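Side-chain contacts in formiminotetrahydrofolate cyclodeaminase (Thermotoga maritima, PDB 1O5H), which probably catalyses the cyclisation of 5-formiminotetrahydrofolate to 5,10-methenyltetrahydrofolate with release of ammonia: residues E16-S19 against L20-C24; V127-D130 against L131-L135; V163-V166 against N167-N171. One frame throughout, in Å; residues are numbered along the deposited sequence.

Contact 1: E16-S19 against L20-C24; sequences ERLS and LKEFC
Ser19 and Glu22 each accept a hydrogen bond from the other's backbone N-H and so close a capping box at the start of helix 20-28. Ser19 is the N-cap: its OG stands between its own backbone N and carbonyl carbon (chi1 79°), where it accepts from Glu22 N at 3.0 Å, a nearly straight bond. Glu22 reaches back with its chain extended beyond CG and receives Ser19 N on OE1 at 2.9 Å. The same oxygen takes a second donor, Ser19 OG, 3.1 Å from Glu22 OE1. Both donors come to its anti side, the amide 31° out of the carboxylate plane and the hydroxyl nearer to it. Serine suits the site because one short hydroxyl can accept from the helix N-terminus while donating to the carboxylate; glutamate suits its own because its length spans the turn, and its negative charge probably interacts favourably with the helix dipole. The first full helical bond, Phe23 N to Ser19 O at 2.8 Å, follows directly. Beside the box, Leu18 CD1 approaches the ring obliquely and lies 4.3 Å from Phe23 CD1, a light apolar touch. From this cap, Phe23 leads inward to Val39 and Val42 of helix 36-56, while Leu20 packs on Leu20 of the second subunit, so the start of helix 20-28 meets both a helix of its own chain and the dimer partner.

Contact 2: V127-D130 against L131-L135; sequences VMKD and LAHEL
Two bends, at chi2 (-56°) and chi3 (90°), curl the selenomethionine at Met128 across to Leu131, so that SE and CE both touch CD2 of Leu131. Leu131 meets it with CG anti to the backbone N (chi1 172°), and the two side chains run side by side, pointing the same way. The selenium of Met128 lies 3.8 Å from Leu131 CD2, and CE of Met128 approaches Leu131 CB as well. A flexible, unbranched chain can follow the contour of its neighbour in this way, while leucine offers a compact branched end. The second pair is polar in name but meets through carbon: Lys129 folds back on itself, setting its CD 3.6 Å from His133 CD2, in the plane of the imidazole and at its edge. The ammonium leads away from the ring, with Lys129 NZ 6.1 Å from His133 NE2, and makes a weak hydrogen bond to Gln191.

Both pairs lie about one turn apart on helix 107-141, a long helix of this all-helical fold, and the regular i to i+4 ladder runs beneath them, including Ala132 N to Met128 O at 2.8 Å and His133 N to Lys129 O at 3.1 Å. The helix is enclosed by others. Leu131 faces Ala47, Cys48 and Ala51 of helix 36-56, Cys157 of helix 147-172 and Met78 of helix 68-100; Ala132 and His133 abut Cys198 of helix 178-206, where the small alanine probably suits a close approach. Further along, Glu134 OE1 forms a salt bridge with Arg73 of helix 68-100, giving this buried acid a charged partner.

Contact 3: V163-V166 against N167-N171; sequences VEKV and NVLIN
Val163 and Asn167 form the close-packed side of this helical turn, lying side by side and pointing the same way, with Val163 CG1 3.7 Å from Asn167 OD1. Asn167 has CG anti to its carbonyl carbon (chi1 -66°), which draws the amide back over the preceding turn. Glu164 comes at the same amide obliquely, its carboxylate plane turned 61° from it; Glu164 OE1 and Asn167 OD1 stay 4.1 Å apart. Beta-branched Val168 is buried too, and reaches Met122 of helix 107-141 and Met184 of helix 178-206.

The partly exposed side, Lys165 with Leu169, is looser. Lys165 is fully extended, its CE only grazing Leu169 CD1 at 4.4 Å, and its ammonium travels on to a salt bridge with Glu192. Long and flexible, lysine can touch leucine with its methylenes and still carry its charge to helix 178-206. Buried Val166 meets partly exposed Ile170 just as lightly. One turn on, Asn171 ND2 donates to Asn167 O at 2.7 Å, an oxygen shared with the weak backbone bond from Asn171 N.

The two oxygens nearest Asn167 OD1, Val163 O and Glu164 OE1, give it no donor within this turn; Asn152 of the second subunit supplies one. The carbonyl oxygen of buried Asn167 is thus used at the dimer interface, where it probably adds a directional polar link to the packing of the subunits.

Contact 2 is the most central of the three, about 8 Å between its centre and that of the chain, and no other chain touches it; it joins buried apolar packing to a partly exposed lysine-histidine pair. Contacts 1 and 3 both reach the second subunit, the former at the partly exposed beginning of a short helix, the latter near the C-terminal end of a long one. Contacts 2 and 3 sit on consecutive helices, 107-141 and 147-172, with nearest atoms about 6 Å apart, and both lean on helix 178-206. Contact 1 shares helix 36-56 with contact 2 and differs in kind: a capping box starts its helix, whereas the others ride on a continuous backbone ladder.

Contact 1: E16-S19 against L20-C24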
ATOM      1  N   GLU A  16      12.432   9.576  -5.464  1.00 56.06           N
ATOM      2  CA  GLU A  16      12.926   8.943  -4.245  1.00 56.48           C
ATOM      3  C   GLU A  16      13.537   9.948  -3.295  1.00 55.57           C
ATOM      4  O   GLU A  16      13.558   9.723  -2.072  1.00 55.97           O
ATOM      5  CB  GLU A  16      13.997   7.898  -4.525  1.00 57.85           C
ATOM      6  CG  GLU A  16      13.871   7.166  -5.832  1.00 63.72           C
ATOM      7  CD  GLU A  16      14.741   7.763  -6.894  1.00 68.76           C
ATOM      8  OE1 GLU A  16      14.486   8.932  -7.271  1.00 75.23           O
ATOM      9  OE2 GLU A  16      15.669   7.045  -7.333  1.00 66.55           O
ATOM     10  N   ARG A  17      14.061  11.038  -3.856  1.00 52.90           N
ATOM     11  CA  ARG A  17      14.726  12.031  -3.039  1.00 51.00           C
ATOM     12  C   ARG A  17      13.711  12.866  -2.241  1.00 48.34           C
ATOM     13  O   ARG A  17      14.088  13.667  -1.393  1.00 49.42           O
ATOM     14  CB  ARG A  17      15.739  12.848  -3.855  1.00 49.93           C
ATOM     15  CG  ARG A  17      17.127  12.131  -4.039  1.00 53.98           C
ATOM     16  CD  ARG A  17      18.331  13.064  -4.430  1.00 52.91           C
ATOM     17  N   LEU A  18      12.422  12.630  -2.465  1.00 44.84           N
ATOM     18  CA  LEU A  18      11.391  13.313  -1.692  1.00 44.44           C
ATOM     19  C   LEU A  18      11.239  12.679  -0.341  1.00 45.31           C
ATOM     20  O   LEU A  18      11.370  11.461  -0.201  1.00 47.64           O
ATOM     21  CB  LEU A  18      10.048  13.243  -2.398  1.00 44.40           C
ATOM     22  CG  LEU A  18       9.908  14.055  -3.687  1.00 47.08           C
ATOM     23  CD1 LEU A  18       8.809  13.454  -4.569  1.00 45.33           C
ATOM     24  CD2 LEU A  18       9.636  15.525  -3.362  1.00 40.02           C
ATOM     25  N   SER A  19      10.945  13.488   0.666  1.00 45.21           N
ATOM     26  CA  SER A  19      10.683  12.928   1.983  1.00 43.48           C
ATOM     27  C   SER A  19       9.262  12.427   2.010  1.00 43.33           C
ATOM     28  O   SER A  19       8.424  12.870   1.226  1.00 42.57           O
ATOM     29  CB  SER A  19      10.892  13.952   3.089  1.00 42.38           C
ATOM     30  OG  SER A  19       9.778  14.817   3.175  1.00 42.59           O
ATOM     31  N   LEU A  20       8.997  11.515   2.931  1.00 44.29           N
ATOM     32  CA  LEU A  20       7.663  10.981   3.124  1.00 45.29           C
ATOM     33  C   LEU A  20       6.604  12.065   3.382  1.00 46.53           C
ATOM     34  O   LEU A  20       5.517  12.028   2.783  1.00 46.90           O
ATOM     35  CB  LEU A  20       7.673   9.929   4.233  1.00 45.87           C
ATOM     36  CG  LEU A  20       8.509   8.690   3.898  1.00 45.81           C
ATOM     37  CD1 LEU A  20       8.815   7.902   5.152  1.00 49.84           C
ATOM     38  CD2 LEU A  20       7.762   7.825   2.906  1.00 46.99           C
ATOM     39  N   LYS A  21       6.912  13.031   4.250  1.00 46.05           N
ATOM     40  CA  LYS A  21       5.995  14.143   4.477  1.00 44.79           C
ATOM     41  C   LYS A  21       5.766  14.911   3.179  1.00 43.87           C
ATOM     42  O   LYS A  21       4.619  15.164   2.840  1.00 41.92           O
ATOM     43  CB  LYS A  21       6.515  15.076   5.555  1.00 46.63           C
ATOM     44  CG  LYS A  21       5.679  16.313   5.749  1.00 45.42           C
ATOM     45  CD  LYS A  21       6.122  17.066   6.981  1.00 60.38           C
ATOM     46  CE  LYS A  21       5.696  18.524   6.898  1.00 65.46           C
ATOM     47  NZ  LYS A  21       4.281  18.624   6.449  1.00 61.66           N
ATOM     48  N   GLU A  22       6.849  15.256   2.467  1.00 42.59           N
ATOM     49  CA  GLU A  22       6.771  15.947   1.172  1.00 44.56           C
ATOM     50  C   GLU A  22       5.880  15.200   0.187  1.00 43.53           C
ATOM     51  O   GLU A  22       4.882  15.750  -0.307  1.00 40.90           O
ATOM     52  CB  GLU A  22       8.151  16.102   0.526  1.00 45.19           C
ATOM     53  CG  GLU A  22       8.899  17.386   0.837  1.00 48.14           C
ATOM     54  CD  GLU A  22      10.353  17.321   0.386  1.00 49.53           C
ATOM     55  OE1 GLU A  22      11.055  16.341   0.735  1.00 59.28           O
ATOM     56  OE2 GLU A  22      10.806  18.252  -0.318  1.00 58.16           O
ATOM     57  N   PHE A  23       6.246  13.952  -0.113  1.00 42.73           N
ATOM     58  CA  PHE A  23       5.481  13.176  -1.086  1.00 41.90           C
ATOM     59  C   PHE A  23       3.998  13.175  -0.740  1.00 43.30           C
ATOM     60  O   PHE A  23       3.153  13.358  -1.620  1.00 43.74           O
ATOM     61  CB  PHE A  23       5.978  11.736  -1.218  1.00 40.29           C
ATOM     62  CG  PHE A  23       5.187  10.919  -2.216  1.00 35.69           C
ATOM     63  CD1 PHE A  23       5.248  11.208  -3.581  1.00 33.20           C
ATOM     64  CD2 PHE A  23       4.385   9.869  -1.797  1.00 36.27           C
ATOM     65  CE1 PHE A  23       4.530  10.479  -4.506  1.00 31.17           C
ATOM     66  CE2 PHE A  23       3.642   9.116  -2.733  1.00 43.03           C
ATOM     67  CZ  PHE A  23       3.709   9.430  -4.093  1.00 32.33           C
ATOM     68  N   CYS A  24       3.689  12.975   0.539  1.00 42.96           N
ATOM     69  CA  CYS A  24       2.301  12.949   0.980  1.00 43.05           C
ATOM     70  C   CYS A  24       1.627  14.275   0.774  1.00 42.88           C
ATOM     71  O   CYS A  24       0.618  14.340   0.105  1.00 44.95           O
ATOM     72  CB  CYS A  24       2.178  12.498   2.438  1.00 43.14           C
ATOM     73  SG  CYS A  24       2.186  10.702   2.568  1.00 43.75           S
TER

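Contact 2: V127-D130 against L131-L135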
ATOM      1  N   VAL A 127       5.756  -4.892 -13.183  1.00 35.42           N
ATOM      2  CA  VAL A 127       6.649  -5.027 -12.036  1.00 36.27           C
ATOM      3  C   VAL A 127       5.938  -5.771 -10.904  1.00 35.66           C
ATOM      4  O   VAL A 127       6.505  -6.674 -10.291  1.00 35.63           O
ATOM      5  CB  VAL A 127       7.171  -3.679 -11.532  1.00 38.67           C
ATOM      6  CG1 VAL A 127       8.116  -3.893 -10.366  1.00 36.91           C
ATOM      7  CG2 VAL A 127       7.869  -2.888 -12.668  1.00 32.75           C
HETATM    8  N   MSE A 128       4.681  -5.442 -10.662  1.00 34.35           N
HETATM    9  CA  MSE A 128       3.932  -6.178  -9.656  1.00 36.78           C
HETATM   10  C   MSE A 128       3.857  -7.656  -9.972  1.00 38.38           C
HETATM   11  O   MSE A 128       4.065  -8.482  -9.087  1.00 43.78           O
HETATM   12  CB  MSE A 128       2.535  -5.594  -9.438  1.00 36.71           C
HETATM   13  CG  MSE A 128       2.554  -4.225  -8.759  1.00 36.39           C
HETATM   14 SE   MSE A 128       3.518  -4.218  -7.016  1.00 49.82          SE
HETATM   15  CE  MSE A 128       5.378  -3.796  -7.555  1.00 28.04           C
ATOM     16  N   LYS A 129       3.582  -8.017 -11.218  1.00 36.56           N
ATOM     17  CA  LYS A 129       3.665  -9.426 -11.585  1.00 37.86           C
ATOM     18  C   LYS A 129       5.029 -10.040 -11.173  1.00 38.49           C
ATOM     19  O   LYS A 129       5.090 -11.154 -10.639  1.00 38.06           O
ATOM     20  CB  LYS A 129       3.410  -9.610 -13.084  1.00 40.93           C
ATOM     21  CG  LYS A 129       3.505 -11.041 -13.633  1.00 35.90           C
ATOM     22  CD  LYS A 129       4.928 -11.460 -13.971  1.00 50.35           C
ATOM     23  CE  LYS A 129       5.581 -10.626 -15.077  1.00 56.09           C
ATOM     24  NZ  LYS A 129       4.780 -10.544 -16.331  1.00 59.19           N
ATOM     25  N   ASP A 130       6.119  -9.319 -11.406  1.00 38.04           N
ATOM     26  CA  ASP A 130       7.419  -9.827 -10.990  1.00 38.60           C
ATOM     27  C   ASP A 130       7.476  -9.970  -9.492  1.00 37.52           C
ATOM     28  O   ASP A 130       7.944 -10.971  -9.002  1.00 36.04           O
ATOM     29  CB  ASP A 130       8.535  -8.911 -11.454  1.00 40.05           C
ATOM     30  CG  ASP A 130       8.711  -8.938 -12.951  1.00 45.22           C
ATOM     31  OD1 ASP A 130       8.352  -9.979 -13.563  1.00 45.90           O
ATOM     32  OD2 ASP A 130       9.201  -7.974 -13.588  1.00 45.96           O
ATOM     33  N   LEU A 131       6.991  -8.964  -8.767  1.00 37.18           N
ATOM     34  CA  LEU A 131       7.052  -8.991  -7.321  1.00 34.50           C
ATOM     35  C   LEU A 131       6.283 -10.182  -6.826  1.00 34.70           C
ATOM     36  O   LEU A 131       6.757 -10.907  -5.969  1.00 34.57           O
ATOM     37  CB  LEU A 131       6.497  -7.701  -6.728  1.00 34.67           C
ATOM     38  CG  LEU A 131       6.335  -7.672  -5.205  1.00 34.19           C
ATOM     39  CD1 LEU A 131       7.670  -7.896  -4.527  1.00 25.66           C
ATOM     40  CD2 LEU A 131       5.710  -6.363  -4.712  1.00 34.43           C
ATOM     41  N   ALA A 132       5.108 -10.409  -7.393  1.00 36.65           N
ATOM     42  CA  ALA A 132       4.273 -11.512  -6.938  1.00 38.59           C
ATOM     43  C   ALA A 132       5.020 -12.820  -7.065  1.00 38.49           C
ATOM     44  O   ALA A 132       5.075 -13.567  -6.125  1.00 40.72           O
ATOM     45  CB  ALA A 132       2.987 -11.562  -7.712  1.00 38.01           C
ATOM     46  N   HIS A 133       5.615 -13.083  -8.219  1.00 40.82           N
ATOM     47  CA  HIS A 133       6.351 -14.331  -8.435  1.00 43.06           C
ATOM     48  C   HIS A 133       7.472 -14.512  -7.425  1.00 44.89           C
ATOM     49  O   HIS A 133       7.740 -15.640  -6.991  1.00 47.96           O
ATOM     50  CB  HIS A 133       6.895 -14.466  -9.870  1.00 43.51           C
ATOM     51  CG  HIS A 133       5.886 -14.984 -10.857  1.00 55.20           C
ATOM     52  ND1 HIS A 133       5.431 -16.287 -10.849  1.00 61.12           N
ATOM     53  CD2 HIS A 133       5.242 -14.372 -11.883  1.00 65.14           C
ATOM     54  CE1 HIS A 133       4.549 -16.455 -11.823  1.00 62.12           C
ATOM     55  NE2 HIS A 133       4.416 -15.308 -12.465  1.00 65.51           N
ATOM     56  N   GLU A 134       8.117 -13.423  -7.022  1.00 43.52           N
ATOM     57  CA  GLU A 134       9.179 -13.537  -6.041  1.00 43.09           C
ATOM     58  C   GLU A 134       8.622 -13.820  -4.658  1.00 42.10           C
ATOM     59  O   GLU A 134       9.221 -14.578  -3.872  1.00 42.48           O
ATOM     60  CB  GLU A 134      10.050 -12.290  -6.008  1.00 44.92           C
ATOM     61  CG  GLU A 134      10.681 -11.891  -7.343  1.00 52.84           C
ATOM     62  CD  GLU A 134      11.716 -12.867  -7.877  1.00 60.19           C
ATOM     63  OE1 GLU A 134      11.610 -14.088  -7.653  1.00 67.69           O
ATOM     64  OE2 GLU A 134      12.646 -12.407  -8.561  1.00 69.11           O
ATOM     65  N   LEU A 135       7.472 -13.218  -4.361  1.00 39.96           N
ATOM     66  CA  LEU A 135       6.825 -13.431  -3.081  1.00 35.60           C
ATOM     67  C   LEU A 135       6.412 -14.859  -3.024  1.00 36.97           C
ATOM     68  O   LEU A 135       6.503 -15.468  -1.972  1.00 39.47           O
ATOM     69  CB  LEU A 135       5.634 -12.503  -2.878  1.00 35.97           C
ATOM     70  CG  LEU A 135       6.024 -11.041  -2.630  1.00 35.14           C
ATOM     71  CD1 LEU A 135       4.850 -10.164  -2.360  1.00 29.72           C
ATOM     72  CD2 LEU A 135       6.976 -10.943  -1.462  1.00 37.52           C
TER

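Contact 3: V163-V166 against N167-N171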
ATOM      1  N   VAL A 163      -4.789  -0.799  -7.680  1.00 31.56           N
ATOM      2  CA  VAL A 163      -4.689   0.646  -7.915  1.00 31.97           C
ATOM      3  C   VAL A 163      -4.440   0.862  -9.393  1.00 33.55           C
ATOM      4  O   VAL A 163      -5.207   1.544 -10.081  1.00 36.70           O
ATOM      5  CB  VAL A 163      -3.546   1.288  -7.118  1.00 30.53           C
ATOM      6  CG1 VAL A 163      -3.224   2.644  -7.652  1.00 30.46           C
ATOM      7  CG2 VAL A 163      -3.896   1.398  -5.659  1.00 35.48           C
ATOM      8  N   GLU A 164      -3.392   0.234  -9.892  1.00 31.50           N
ATOM      9  CA  GLU A 164      -2.958   0.479 -11.239  1.00 30.36           C
ATOM     10  C   GLU A 164      -3.944   0.006 -12.292  1.00 32.23           C
ATOM     11  O   GLU A 164      -4.070   0.643 -13.337  1.00 34.38           O
ATOM     12  CB  GLU A 164      -1.605  -0.148 -11.442  1.00 28.48           C
ATOM     13  CG  GLU A 164      -0.632   0.324 -10.383  1.00 29.89           C
ATOM     14  CD  GLU A 164      -0.315   1.796 -10.469  1.00 33.72           C
ATOM     15  OE1 GLU A 164      -0.730   2.453 -11.446  1.00 43.72           O
ATOM     16  OE2 GLU A 164       0.375   2.306  -9.560  1.00 46.61           O
ATOM     17  N   LYS A 165      -4.660  -1.080 -12.019  1.00 31.80           N
ATOM     18  CA  LYS A 165      -5.679  -1.553 -12.942  1.00 32.21           C
ATOM     19  C   LYS A 165      -6.690  -0.457 -13.153  1.00 35.81           C
ATOM     20  O   LYS A 165      -7.023  -0.124 -14.319  1.00 40.09           O
ATOM     21  CB  LYS A 165      -6.404  -2.759 -12.388  1.00 33.49           C
ATOM     22  CG  LYS A 165      -7.486  -3.276 -13.280  1.00 30.66           C
ATOM     23  CD  LYS A 165      -8.197  -4.451 -12.634  1.00 28.10           C
ATOM     24  CE  LYS A 165      -9.175  -5.066 -13.613  1.00 33.55           C
ATOM     25  NZ  LYS A 165      -9.869  -6.158 -12.930  1.00 39.45           N
ATOM     26  N   VAL A 166      -7.173   0.134 -12.059  1.00 32.76           N
ATOM     27  CA  VAL A 166      -8.082   1.255 -12.229  1.00 34.24           C
ATOM     28  C   VAL A 166      -7.452   2.355 -13.106  1.00 36.09           C
ATOM     29  O   VAL A 166      -8.103   2.891 -14.022  1.00 37.57           O
ATOM     30  CB  VAL A 166      -8.593   1.793 -10.895  1.00 36.57           C
ATOM     31  CG1 VAL A 166      -9.068   3.259 -11.017  1.00 30.15           C
ATOM     32  CG2 VAL A 166      -9.711   0.903 -10.392  1.00 27.65           C
ATOM     33  N   ASN A 167      -6.182   2.662 -12.864  1.00 34.40           N
ATOM     34  CA  ASN A 167      -5.556   3.702 -13.644  1.00 36.05           C
ATOM     35  C   ASN A 167      -5.358   3.328 -15.112  1.00 36.74           C
ATOM     36  O   ASN A 167      -5.572   4.163 -16.003  1.00 37.74           O
ATOM     37  CB  ASN A 167      -4.306   4.219 -12.948  1.00 37.49           C
ATOM     38  CG  ASN A 167      -4.637   4.927 -11.645  1.00 32.26           C
ATOM     39  OD1 ASN A 167      -4.009   4.691 -10.627  1.00 39.83           O
ATOM     40  ND2 ASN A 167      -5.651   5.776 -11.669  1.00 39.11           N
ATOM     41  N   VAL A 168      -5.018   2.070 -15.378  1.00 36.56           N
ATOM     42  CA  VAL A 168      -5.053   1.585 -16.761  1.00 35.70           C
ATOM     43  C   VAL A 168      -6.429   1.778 -17.410  1.00 37.25           C
ATOM     44  O   VAL A 168      -6.528   2.336 -18.511  1.00 37.46           O
ATOM     45  CB  VAL A 168      -4.636   0.133 -16.876  1.00 33.70           C
ATOM     46  CG1 VAL A 168      -5.018  -0.421 -18.235  1.00 30.42           C
ATOM     47  CG2 VAL A 168      -3.159   0.039 -16.686  1.00 34.05           C
ATOM     48  N   LEU A 169      -7.494   1.347 -16.737  1.00 37.54           N
ATOM     49  CA  LEU A 169      -8.809   1.469 -17.366  1.00 38.28           C
ATOM     50  C   LEU A 169      -9.318   2.892 -17.528  1.00 40.10           C
ATOM     51  O   LEU A 169      -9.924   3.188 -18.557  1.00 41.62           O
ATOM     52  CB  LEU A 169      -9.853   0.605 -16.701  1.00 35.87           C
ATOM     53  CG  LEU A 169      -9.466  -0.865 -16.684  1.00 31.75           C
ATOM     54  CD1 LEU A 169     -10.568  -1.677 -16.064  1.00 22.39           C
ATOM     55  CD2 LEU A 169      -9.198  -1.349 -18.066  1.00 37.94           C
ATOM     56  N   ILE A 170      -9.082   3.776 -16.559  1.00 40.07           N
ATOM     57  CA  ILE A 170      -9.537   5.158 -16.761  1.00 42.35           C
ATOM     58  C   ILE A 170      -8.925   5.726 -18.021  1.00 43.61           C
ATOM     59  O   ILE A 170      -9.588   6.459 -18.742  1.00 47.23           O
ATOM     60  CB  ILE A 170      -9.319   6.113 -15.544  1.00 42.48           C
ATOM     61  CG1 ILE A 170      -7.826   6.179 -15.150  1.00 46.55           C
ATOM     62  CG2 ILE A 170     -10.306   5.752 -14.399  1.00 35.38           C
ATOM     63  CD1 ILE A 170      -7.395   7.366 -14.236  1.00 44.88           C
ATOM     64  N   ASN A 171      -7.680   5.368 -18.315  1.00 44.34           N
ATOM     65  CA  ASN A 171      -7.056   5.850 -19.529  1.00 44.62           C
ATOM     66  C   ASN A 171      -7.558   5.213 -20.807  1.00 45.70           C
ATOM     67  O   ASN A 171      -7.918   5.915 -21.765  1.00 49.60           O
ATOM     68  CB  ASN A 171      -5.574   5.743 -19.404  1.00 44.75           C
ATOM     69  CG  ASN A 171      -5.021   6.785 -18.477  1.00 51.04           C
ATOM     70  OD1 ASN A 171      -4.796   7.928 -18.882  1.00 74.53           O
ATOM     71  ND2 ASN A 171      -4.825   6.423 -17.232  1.00 29.69           N
TER